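Local atomic coordinates of uncharacterized conserved protein (Thermotoga maritima, PDB entry 2ZBV), a protein that binds adenosine and, as a member of the SAM hydrolase and SAM-dependent halogenase family, probably cleaves S-adenosyl-L-methionine. Residues T73-K81 against V89-T97. Sequence-based numbering, arbitrary orientation.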
loop_
_atom_site.group_PDB
_atom_site.type_symbol
_atom_site.label_atom_id
_atom_site.label_comp_id
_atom_site.label_asym_id
_atom_site.label_seq_id
_atom_site.Cartn_x
_atom_site.Cartn_y
_atom_site.Cartn_z
ATOM N N THR A 73 -14.885 20.527 13.186
ATOM C CA THR A 73 -15.162 21.958 13.313
ATOM C C THR A 73 -16.472 22.287 12.592
ATOM O O THR A 73 -17.212 21.387 12.208
ATOM C CB THR A 73 -14.022 22.811 12.709
ATOM O OG1 THR A 73 -13.959 22.596 11.296
ATOM C CG2 THR A 73 -12.679 22.433 13.332
ATOM N N SER A 74 -16.755 23.571 12.400
ATOM C CA SER A 74 -17.992 23.978 11.740
ATOM C C SER A 74 -17.952 23.790 10.227
ATOM O O SER A 74 -18.927 24.078 9.535
ATOM C CB SER A 74 -18.304 25.441 12.062
ATOM O OG SER A 74 -17.310 26.298 11.522
ATOM N N ARG A 75 -16.826 23.312 9.711
ATOM C CA ARG A 75 -16.709 23.097 8.277
ATOM C C ARG A 75 -17.785 22.091 7.868
ATOM O O ARG A 75 -18.033 21.103 8.570
ATOM C CB ARG A 75 -15.307 22.578 7.930
ATOM C CG ARG A 75 -15.020 21.150 8.388
ATOM C CD ARG A 75 -15.201 20.151 7.248
ATOM N NE ARG A 75 -14.952 18.774 7.676
ATOM C CZ ARG A 75 -15.830 18.020 8.334
ATOM N NH1 ARG A 75 -17.031 18.504 8.640
ATOM N NH2 ARG A 75 -15.501 16.785 8.701
ATOM N N LYS A 76 -18.431 22.353 6.740
ATOM C CA LYS A 76 -19.497 21.487 6.251
ATOM C C LYS A 76 -19.003 20.185 5.634
ATOM O O LYS A 76 -17.914 20.124 5.064
ATOM C CB LYS A 76 -20.342 22.236 5.209
ATOM C CG LYS A 76 -21.091 23.470 5.749
ATOM C CD LYS A 76 -21.814 24.198 4.613
ATOM C CE LYS A 76 -22.446 25.516 5.069
ATOM N NZ LYS A 76 -23.608 25.318 5.983
ATOM N N ALA A 77 -19.823 19.151 5.766
ATOM C CA ALA A 77 -19.556 17.841 5.191
ATOM C C ALA A 77 -20.497 17.866 3.989
ATOM O O ALA A 77 -21.688 18.144 4.146
ATOM C CB ALA A 77 -19.960 16.748 6.165
ATOM N N ILE A 78 -19.979 17.588 2.799
ATOM C CA ILE A 78 -20.808 17.669 1.600
ATOM C C ILE A 78 -20.690 16.514 0.614
ATOM O O ILE A 78 -19.816 15.653 0.730
ATOM C CB ILE A 78 -20.480 18.960 0.799
ATOM C CG1 ILE A 78 -19.020 18.915 0.333
ATOM C CG2 ILE A 78 -20.690 20.198 1.658
ATOM C CD1 ILE A 78 -18.643 20.037 -0.620
ATOM N N VAL A 79 -21.603 16.515 -0.357
ATOM C CA VAL A 79 -21.626 15.531 -1.439
ATOM C C VAL A 79 -21.895 16.361 -2.691
ATOM O O VAL A 79 -22.909 17.059 -2.778
ATOM C CB VAL A 79 -22.752 14.476 -1.293
ATOM C CG1 VAL A 79 -22.767 13.588 -2.525
ATOM C CG2 VAL A 79 -22.536 13.618 -0.054
HETATM N N MSE A 80 -20.977 16.296 -3.651
HETATM C CA MSE A 80 -21.102 17.061 -4.887
HETATM C C MSE A 80 -21.341 16.153 -6.083
HETATM O O MSE A 80 -20.833 15.025 -6.144
HETATM C CB MSE A 80 -19.829 17.894 -5.117
HETATM C CG MSE A 80 -19.815 18.726 -6.406
HETATM SE SE MSE A 80 -18.069 19.432 -6.858
HETATM C CE MSE A 80 -18.123 21.043 -5.832
ATOM N N LYS A 81 -22.148 16.640 -7.020
ATOM C CA LYS A 81 -22.431 15.905 -8.244
ATOM C C LYS A 81 -21.923 16.797 -9.364
ATOM O O LYS A 81 -22.320 17.959 -9.477
ATOM C CB LYS A 81 -23.928 15.660 -8.419
ATOM C CG LYS A 81 -24.269 14.839 -9.657
ATOM C CD LYS A 81 -25.773 14.797 -9.900
ATOM C CE LYS A 81 -26.106 14.124 -11.227
ATOM N NZ LYS A 81 -27.555 14.297 -11.584
ATOM N N VAL A 89 -17.928 12.591 -2.154
ATOM C CA VAL A 89 -18.248 12.686 -0.739
ATOM C C VAL A 89 -16.989 13.243 -0.073
ATOM O O VAL A 89 -15.954 12.569 -0.036
ATOM C CB VAL A 89 -18.563 11.296 -0.173
ATOM C CG1 VAL A 89 -18.887 11.390 1.320
ATOM C CG2 VAL A 89 -19.719 10.683 -0.957
ATOM N N ALA A 90 -17.072 14.465 0.447
ATOM C CA ALA A 90 -15.903 15.091 1.052
ATOM C C ALA A 90 -16.194 16.299 1.940
ATOM O O ALA A 90 -17.321 16.798 2.000
ATOM C CB ALA A 90 -14.947 15.515 -0.052
ATOM N N PRO A 91 -15.169 16.771 2.666
ATOM C CA PRO A 91 -15.362 17.937 3.526
ATOM C C PRO A 91 -15.359 19.166 2.626
ATOM O O PRO A 91 -14.729 19.165 1.563
ATOM C CB PRO A 91 -14.146 17.891 4.450
ATOM C CG PRO A 91 -13.088 17.266 3.584
ATOM C CD PRO A 91 -13.860 16.139 2.929
ATOM N N ASP A 92 -16.071 20.207 3.041
ATOM C CA ASP A 92 -16.140 21.443 2.269
ATOM C C ASP A 92 -14.910 22.310 2.575
ATOM O O ASP A 92 -15.032 23.395 3.142
ATOM C CB ASP A 92 -17.436 22.196 2.623
ATOM C CG ASP A 92 -17.581 23.505 1.868
ATOM O OD1 ASP A 92 -17.262 23.540 0.659
ATOM O OD2 ASP A 92 -18.025 24.499 2.481
ATOM N N ASN A 93 -13.726 21.828 2.199
ATOM C CA ASN A 93 -12.492 22.568 2.462
ATOM C C ASN A 93 -11.696 22.915 1.209
ATOM O O ASN A 93 -10.537 23.320 1.302
ATOM C CB ASN A 93 -11.595 21.776 3.416
ATOM C CG ASN A 93 -11.178 20.431 2.837
ATOM O OD1 ASN A 93 -11.395 20.157 1.652
ATOM N ND2 ASN A 93 -10.580 19.588 3.670
ATOM N N GLY A 94 -12.304 22.746 0.039
ATOM C CA GLY A 94 -11.607 23.070 -1.191
ATOM C C GLY A 94 -10.984 21.889 -1.922
ATOM O O GLY A 94 -10.483 22.056 -3.033
ATOM N N VAL A 95 -11.005 20.699 -1.323
ATOM C CA VAL A 95 -10.419 19.536 -1.987
ATOM C C VAL A 95 -11.112 19.212 -3.325
ATOM O O VAL A 95 -10.493 18.657 -4.238
ATOM C CB VAL A 95 -10.412 18.280 -1.053
ATOM C CG1 VAL A 95 -11.841 17.772 -0.786
ATOM C CG2 VAL A 95 -9.555 17.185 -1.679
ATOM N N LEU A 96 -12.385 19.588 -3.457
ATOM C CA LEU A 96 -13.130 19.331 -4.695
ATOM C C LEU A 96 -13.032 20.477 -5.696
ATOM O O LEU A 96 -13.768 20.506 -6.685
ATOM C CB LEU A 96 -14.608 19.066 -4.387
ATOM C CG LEU A 96 -14.905 17.872 -3.473
ATOM C CD1 LEU A 96 -16.412 17.708 -3.305
ATOM C CD2 LEU A 96 -14.277 16.608 -4.062
ATOM N N THR A 97 -12.119 21.410 -5.443
ATOM C CA THR A 97 -11.937 22.571 -6.310
ATOM C C THR A 97 -11.691 22.255 -7.785
ATOM O O THR A 97 -12.358 22.820 -8.662
ATOM C CB THR A 97 -10.772 23.456 -5.819
ATOM O OG1 THR A 97 -11.128 24.074 -4.581
ATOM C CG2 THR A 97 -10.448 24.541 -6.838
HETATM O O HOH W 1 -17.809 24.863 5.244
#
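Ile78 pairs with Ala90 through two backbone hydrogen bonds, Ile78 N to Ala90 O (2.9 Å) and Ala90 N to Ile78 O (3.0 Å), at the heart of the antiparallel hairpin of strands 77-82 and 87-91. From CB, 4.0 Å from Ala90 O, the Ile78 side chain forks. CG1 lies between backbone N and carbonyl carbon (chi1 62°), which brings it obliquely against Ala90 O at 3.2 Å; CG2 meets Asp92 CB at 3.9 Å; CD1 ends between Asp92 OD1 and Leu96 CD1. Cutting Ile78 back to an alanine would remove both branches and would probably leave a gap between Asp92 and Leu96. Leu96 CD1 also rests on CB of selenomethionine Met80. On the other face of the sheet Val79 and Val89 lie side by side. Beyond the strand pairs, Asp92 N donates to Lys76 O (2.7 Å), and a water takes the Lys76 N-H and donates to Asp92 OD2, while OD1 accepts from Glu156 N. Arg75 bends at chi2 (99°) to bring NE within 3.4 Å of Pro91 CB, and its NH2 forms a salt bridge with adenosine-binding Asp68. Apolar packing along the paired strands thus gives way to polar contacts at Lys76, Asp92 and Arg75, where Arg75 probably helps to position Asp68 beside the nucleoside pocket.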